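Local coordinates for protein N-acetyl-L-2,4-diaminobutyric acid deacetylase (Ruegeria pomeroyi, PDB 6TWL) that probably removes the acetyl group from N-acetyl-L-2,4-diaminobutyric acid during ectoine breakdown, as a zinc-dependent hydrolase of the succinylglutamate desuccinylase/aspartoacylase family, at residues Asn110-Gly115 and Val121-Ala126; Glu187-Ser190 and Asp195-Val198. All coordinates share one frame; numbering follows the deposited sequence.

In the fold
Interaction 1 is complete well before interaction 2 begins, and the two illustrate one principle twice: a loop leaving a strand folds back over the first turns of the helix it leads into. In interaction 1 the loop after strand 82-87 meets helix 121-133; in interaction 2 the loop after strand 181-184 meets helix 194-201. Both lie in the catalytic domain, whose mixed sheet contains both strands, and their centres are about 14 Å apart. They also touch, Phe-113 CD2 lying 3.8 Å from Ala-197 CB. Interaction 2 adjoins the zinc site, empty here, through the bond of Asp-195 to the ligand His-144, whose side chain is about 11 Å from that of Phe-113 in interaction 1.

Interaction 1. Residues Asn110-Gly115 and Val121-Ala126; sequences NRSFPG and VTEKIA
Phe-113 lays one face of its ring over the methyl group of Ala-126 in a CH-pi contact, a small side chain set against a large flat one. Ala-126 CB stands 3.7 Å from the ring centroid and just 5° off the ring normal, so the methyl lies almost directly above the middle of the ring, its bond from CA running nearly parallel to the ring plane. With CG anti to its own carbonyl carbon (chi1 -78°), the phenylalanine swings its ring back to the helix although its CB starts out away from it. An alanine in place of Phe-113 would take away the ring, and the Ala-126 methyl would probably be left facing a gap. The same methyl is pressed from another direction by the loop backbone, Ser-112 O lying 3.4 Å from Ala-126 CB. Glycine suits the next point of contact: Gly-115 CA sits 3.5 Å from Glu-123 O in a CA-H...O contact, and any CB there would run into that carbonyl.

The other end is looser. Thr-122 OG1 gives a weak hydrogen bond of 3.3 Å to Ser-112 OG, whose stronger partner is the carbonyl of Asn-108. Beside it Glu-123 brings only the aliphatic CG near the serine, while its partly exposed chain extends to bond Thr-120 through OE2.

Further along helix 121-133, Phe-129 and Gln-130 also touch the Phe-113 side chain, and Tyr-194, at the start of helix 194-201, meets its ring with the planes about 60° apart, so this side chain lies between the two helices.

Interaction 2. Residues Glu187-Ser190 and Asp195-Val198; sequences EIDS and DTAV
Thr-196 pushes its hydroxyl end into the backbone of the loop, overlapping the carbonyls of both Asp-189 and Ser-190. Its OG1 donates to Ser-190 O across 2.6 Å, a short bond in which the donor approaches at a C=O...OG1 angle of 141° and stands 31° out of the carbonyl plane. Asp-189 O is also near, 2.9 Å from Thr-196 OG1, and the tight fit continues at Asp-189 CB, 3.1 Å from that same hydroxyl oxygen. The first torsion sets OG1 anti to the threonine's carbonyl carbon and CG2 anti to its backbone N, so that both branches face the loop; the methyl rests 3.3 Å from Asp-189 O and more distantly beside Ile-188 CG2.

Two aspartates run alongside each other in the second half of the contact. Asp-189 and Asp-195 point the same way with their carboxylate planes turned 44° apart, and Asp-189 OD2 lies 3.8 Å from Asp-195 CB. Their nearer oxygens, the OD2 atoms of Asp-189 and Asp-195, remain 4.6 Å apart, so these like charges do not meet. Each acid has company elsewhere: the side chain of Asp-189 lies against His-159, and Asp-195 OD2 accepts a hydrogen bond from His-144 NE2.

That last bond gives the arrangement its meaning. His-144 is a zinc ligand in another structure of this protein, although no metal is bound here, and the bond from Asp-195 is consistent with a second-shell role in orienting that histidine. The loop, pinned at Thr-196, thus closes over the start of helix 194-201 beside the metal site of a zinc-dependent deacylase of the succinylglutamate desuccinylase/aspartoacylase family.

Interaction 1. Residues Asn110-Gly115 and Val121-Ala126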
ATOM      1  N   ASN A 110       7.279 -10.506   2.044  1.00 95.08           N
ATOM      2  CA  ASN A 110       6.242 -10.275   1.048  1.00 94.30           C
ATOM      3  C   ASN A 110       6.332 -11.214  -0.156  1.00 94.11           C
ATOM      4  O   ASN A 110       5.770 -10.905  -1.213  1.00 93.55           O
ATOM      5  CB  ASN A 110       6.251  -8.821   0.574  1.00 92.61           C
ATOM      6  CG  ASN A 110       4.915  -8.407  -0.013  1.00 98.05           C
ATOM      7  OD1 ASN A 110       3.862  -8.827   0.467  1.00 86.16           O
ATOM      8  ND2 ASN A 110       4.951  -7.619  -1.080  1.00107.25           N
ATOM      9  N   ARG A 111       7.041 -12.339  -0.032  1.00 95.44           N
ATOM     10  CA  ARG A 111       6.876 -13.461  -0.952  1.00 96.23           C
ATOM     11  C   ARG A 111       6.804 -14.791  -0.211  1.00 89.99           C
ATOM     12  O   ARG A 111       6.999 -15.846  -0.829  1.00 88.00           O
ATOM     13  CB  ARG A 111       7.982 -13.499  -2.020  1.00105.40           C
ATOM     14  CG  ARG A 111       8.400 -12.125  -2.546  1.00108.39           C
ATOM     15  CD  ARG A 111       7.766 -11.780  -3.901  1.00109.95           C
ATOM     16  NE  ARG A 111       7.996 -10.376  -4.250  1.00107.74           N
ATOM     17  CZ  ARG A 111       7.740  -9.831  -5.438  1.00106.24           C
ATOM     18  NH1 ARG A 111       7.233 -10.564  -6.420  1.00110.50           N
ATOM     19  NH2 ARG A 111       7.994  -8.544  -5.645  1.00 99.02           N
ATOM     20  N   SER A 112       6.523 -14.772   1.094  1.00 84.91           N
ATOM     21  CA  SER A 112       6.442 -15.980   1.906  1.00 90.38           C
ATOM     22  C   SER A 112       5.008 -16.388   2.217  1.00 84.57           C
ATOM     23  O   SER A 112       4.795 -17.253   3.070  1.00 84.42           O
ATOM     24  CB  SER A 112       7.219 -15.793   3.212  1.00 91.80           C
ATOM     25  OG  SER A 112       8.618 -15.872   2.998  1.00 93.91           O
ATOM     26  N   PHE A 113       4.020 -15.777   1.573  1.00 83.05           N
ATOM     27  CA  PHE A 113       2.657 -16.232   1.808  1.00 80.55           C
ATOM     28  C   PHE A 113       2.361 -17.457   0.943  1.00 89.30           C
ATOM     29  O   PHE A 113       2.818 -17.534  -0.200  1.00 83.86           O
ATOM     30  CB  PHE A 113       1.653 -15.120   1.510  1.00 71.85           C
ATOM     31  CG  PHE A 113       1.558 -14.090   2.598  1.00 75.23           C
ATOM     32  CD1 PHE A 113       2.546 -13.129   2.743  1.00 79.18           C
ATOM     33  CD2 PHE A 113       0.497 -14.096   3.489  1.00 73.81           C
ATOM     34  CE1 PHE A 113       2.472 -12.184   3.747  1.00 72.95           C
ATOM     35  CE2 PHE A 113       0.417 -13.153   4.497  1.00 76.96           C
ATOM     36  CZ  PHE A 113       1.407 -12.194   4.627  1.00 76.33           C
ATOM     37  N   PRO A 114       1.591 -18.428   1.461  1.00 86.96           N
ATOM     38  CA  PRO A 114       0.919 -18.365   2.764  1.00 81.63           C
ATOM     39  C   PRO A 114       1.786 -18.746   3.969  1.00 81.45           C
ATOM     40  O   PRO A 114       1.305 -18.657   5.098  1.00 78.00           O
ATOM     41  CB  PRO A 114      -0.226 -19.363   2.600  1.00 89.74           C
ATOM     42  CG  PRO A 114       0.323 -20.389   1.672  1.00 86.59           C
ATOM     43  CD  PRO A 114       1.263 -19.668   0.734  1.00 90.28           C
ATOM     44  N   GLY A 115       3.029 -19.161   3.740  1.00 88.12           N
ATOM     45  CA  GLY A 115       3.896 -19.520   4.847  1.00 86.22           C
ATOM     46  C   GLY A 115       3.533 -20.856   5.476  1.00 97.21           C
ATOM     47  O   GLY A 115       2.694 -21.613   4.987  1.00 99.61           O
ATOM     48  N   VAL A 121      11.412 -17.638   9.707  1.00 99.23           N
ATOM     49  CA  VAL A 121      10.797 -16.574  10.491  1.00 93.50           C
ATOM     50  C   VAL A 121       9.756 -15.842   9.653  1.00 89.63           C
ATOM     51  O   VAL A 121       8.652 -15.546  10.127  1.00 88.43           O
ATOM     52  CB  VAL A 121      11.872 -15.612  11.028  1.00 93.81           C
ATOM     53  CG1 VAL A 121      11.244 -14.294  11.407  1.00 87.14           C
ATOM     54  CG2 VAL A 121      12.566 -16.219  12.221  1.00 97.15           C
ATOM     55  N   THR A 122      10.080 -15.562   8.387  1.00 87.33           N
ATOM     56  CA  THR A 122       9.143 -14.849   7.523  1.00 81.19           C
ATOM     57  C   THR A 122       7.916 -15.691   7.192  1.00 85.28           C
ATOM     58  O   THR A 122       6.824 -15.142   7.007  1.00 81.11           O
ATOM     59  CB  THR A 122       9.834 -14.409   6.231  1.00 81.87           C
ATOM     60  OG1 THR A 122      10.573 -15.507   5.682  1.00 90.88           O
ATOM     61  CG2 THR A 122      10.780 -13.251   6.499  1.00 86.73           C
ATOM     62  N   GLU A 123       8.069 -17.014   7.101  1.00 88.52           N
ATOM     63  CA  GLU A 123       6.917 -17.867   6.830  1.00 90.47           C
ATOM     64  C   GLU A 123       6.065 -18.087   8.073  1.00 90.15           C
ATOM     65  O   GLU A 123       4.860 -18.333   7.955  1.00 91.17           O
ATOM     66  CB  GLU A 123       7.373 -19.204   6.244  1.00 94.62           C
ATOM     67  CG  GLU A 123       8.457 -19.057   5.191  1.00102.26           C
ATOM     68  CD  GLU A 123       8.813 -20.366   4.516  1.00107.59           C
ATOM     69  OE1 GLU A 123       8.061 -21.349   4.676  1.00108.44           O
ATOM     70  OE2 GLU A 123       9.861 -20.413   3.835  1.00111.07           O
ATOM     71  N   LYS A 124       6.663 -18.001   9.264  1.00 87.34           N
ATOM     72  CA  LYS A 124       5.868 -18.026  10.487  1.00 84.47           C
ATOM     73  C   LYS A 124       5.029 -16.760  10.615  1.00 81.09           C
ATOM     74  O   LYS A 124       3.869 -16.815  11.040  1.00 78.69           O
ATOM     75  CB  LYS A 124       6.780 -18.194  11.704  1.00 90.60           C
ATOM     76  CG  LYS A 124       7.374 -19.589  11.855  1.00 90.58           C
ATOM     77  CD  LYS A 124       8.077 -19.758  13.197  1.00 90.12           C
ATOM     78  CE  LYS A 124       9.093 -20.893  13.155  1.00 95.47           C
ATOM     79  NZ  LYS A 124       9.656 -21.201  14.501  1.00 97.77           N
ATOM     80  N   ILE A 125       5.600 -15.614  10.240  1.00 71.75           N
ATOM     81  CA  ILE A 125       4.856 -14.359  10.264  1.00 70.39           C
ATOM     82  C   ILE A 125       3.739 -14.380   9.228  1.00 76.03           C
ATOM     83  O   ILE A 125       2.613 -13.943   9.499  1.00 76.03           O
ATOM     84  CB  ILE A 125       5.813 -13.172  10.039  1.00 71.80           C
ATOM     85  CG1 ILE A 125       6.785 -13.040  11.212  1.00 72.26           C
ATOM     86  CG2 ILE A 125       5.031 -11.883   9.837  1.00 70.08           C
ATOM     87  CD1 ILE A 125       7.945 -12.104  10.937  1.00 74.76           C
ATOM     88  N   ALA A 126       4.032 -14.882   8.026  1.00 78.13           N
ATOM     89  CA  ALA A 126       3.010 -14.963   6.988  1.00 77.15           C
ATOM     90  C   ALA A 126       1.911 -15.945   7.369  1.00 72.00           C
ATOM     91  O   ALA A 126       0.726 -15.682   7.127  1.00 72.74           O
ATOM     92  CB  ALA A 126       3.645 -15.357   5.655  1.00 73.85           C
TER

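Interaction 2. Residues Glu187-Ser190 and Asp195-Val198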
ATOM      1  N   GLU A 187      -5.244  -7.146 -12.596  1.00114.94           N
ATOM      2  CA  GLU A 187      -4.069  -7.927 -12.249  1.00116.55           C
ATOM      3  C   GLU A 187      -4.261  -8.502 -10.848  1.00116.29           C
ATOM      4  O   GLU A 187      -4.479  -7.749  -9.892  1.00117.77           O
ATOM      5  CB  GLU A 187      -2.849  -7.003 -12.293  1.00120.62           C
ATOM      6  CG  GLU A 187      -1.534  -7.633 -12.672  1.00125.40           C
ATOM      7  CD  GLU A 187      -0.721  -8.009 -11.456  1.00123.81           C
ATOM      8  OE1 GLU A 187      -1.318  -8.156 -10.372  1.00122.94           O
ATOM      9  OE2 GLU A 187       0.511  -8.147 -11.576  1.00121.59           O
ATOM     10  N   ILE A 188      -4.253  -9.830 -10.722  1.00115.93           N
ATOM     11  CA  ILE A 188      -4.026 -10.416  -9.406  1.00109.08           C
ATOM     12  C   ILE A 188      -2.526 -10.526  -9.186  1.00106.74           C
ATOM     13  O   ILE A 188      -1.791 -11.051 -10.035  1.00110.33           O
ATOM     14  CB  ILE A 188      -4.733 -11.771  -9.238  1.00106.19           C
ATOM     15  CG1 ILE A 188      -6.185 -11.725  -9.717  1.00107.31           C
ATOM     16  CG2 ILE A 188      -4.773 -12.153  -7.770  1.00103.28           C
ATOM     17  CD1 ILE A 188      -6.419 -12.181 -11.137  1.00109.92           C
ATOM     18  N   ASP A 189      -2.063 -10.017  -8.047  1.00100.61           N
ATOM     19  CA  ASP A 189      -0.645  -9.794  -7.824  1.00 95.89           C
ATOM     20  C   ASP A 189       0.114 -11.117  -7.782  1.00 96.89           C
ATOM     21  O   ASP A 189      -0.467 -12.195  -7.630  1.00101.64           O
ATOM     22  CB  ASP A 189      -0.448  -8.995  -6.540  1.00 90.52           C
ATOM     23  CG  ASP A 189      -0.852  -7.543  -6.699  1.00 86.66           C
ATOM     24  OD1 ASP A 189      -0.215  -6.837  -7.509  1.00 89.20           O
ATOM     25  OD2 ASP A 189      -1.825  -7.116  -6.045  1.00 82.33           O
ATOM     26  N   SER A 190       1.432 -11.021  -7.942  1.00 93.42           N
ATOM     27  CA  SER A 190       2.262 -12.205  -8.082  1.00 94.88           C
ATOM     28  C   SER A 190       2.197 -13.066  -6.819  1.00 88.86           C
ATOM     29  O   SER A 190       1.733 -12.642  -5.756  1.00 86.50           O
ATOM     30  CB  SER A 190       3.705 -11.811  -8.389  1.00 99.25           C
ATOM     31  OG  SER A 190       4.338 -12.794  -9.191  1.00107.46           O
ATOM     32  N   ASP A 195      -0.775  -8.892  -0.552  1.00 63.24           N
ATOM     33  CA  ASP A 195      -1.938  -8.433  -1.305  1.00 67.29           C
ATOM     34  C   ASP A 195      -2.588  -9.562  -2.091  1.00 69.55           C
ATOM     35  O   ASP A 195      -3.813  -9.581  -2.248  1.00 68.90           O
ATOM     36  CB  ASP A 195      -1.537  -7.296  -2.242  1.00 70.78           C
ATOM     37  CG  ASP A 195      -1.349  -5.995  -1.508  1.00 74.96           C
ATOM     38  OD1 ASP A 195      -1.814  -5.920  -0.353  1.00 74.55           O
ATOM     39  OD2 ASP A 195      -0.740  -5.060  -2.070  1.00 71.79           O
ATOM     40  N   THR A 196      -1.790 -10.508  -2.590  1.00 69.80           N
ATOM     41  CA  THR A 196      -2.362 -11.658  -3.280  1.00 70.95           C
ATOM     42  C   THR A 196      -3.140 -12.546  -2.317  1.00 71.56           C
ATOM     43  O   THR A 196      -4.182 -13.103  -2.682  1.00 71.37           O
ATOM     44  CB  THR A 196      -1.262 -12.459  -3.974  1.00 79.98           C
ATOM     45  OG1 THR A 196      -0.442 -11.577  -4.750  1.00 84.41           O
ATOM     46  CG2 THR A 196      -1.865 -13.514  -4.887  1.00 82.52           C
ATOM     47  N   ALA A 197      -2.647 -12.691  -1.083  1.00 68.13           N
ATOM     48  CA  ALA A 197      -3.349 -13.508  -0.099  1.00 68.84           C
ATOM     49  C   ALA A 197      -4.741 -12.957   0.186  1.00 70.42           C
ATOM     50  O   ALA A 197      -5.711 -13.720   0.286  1.00 62.72           O
ATOM     51  CB  ALA A 197      -2.534 -13.597   1.191  1.00 67.44           C
ATOM     52  N   VAL A 198      -4.858 -11.635   0.318  1.00 66.61           N
ATOM     53  CA  VAL A 198      -6.159 -11.018   0.564  1.00 60.50           C
ATOM     54  C   VAL A 198      -7.069 -11.199  -0.643  1.00 73.40           C
ATOM     55  O   VAL A 198      -8.221 -11.633  -0.512  1.00 76.25           O
ATOM     56  CB  VAL A 198      -5.986  -9.532   0.923  1.00 64.26           C
ATOM     57  CG1 VAL A 198      -7.295  -8.955   1.426  1.00 65.08           C
ATOM     58  CG2 VAL A 198      -4.889  -9.358   1.963  1.00 54.50           C
TER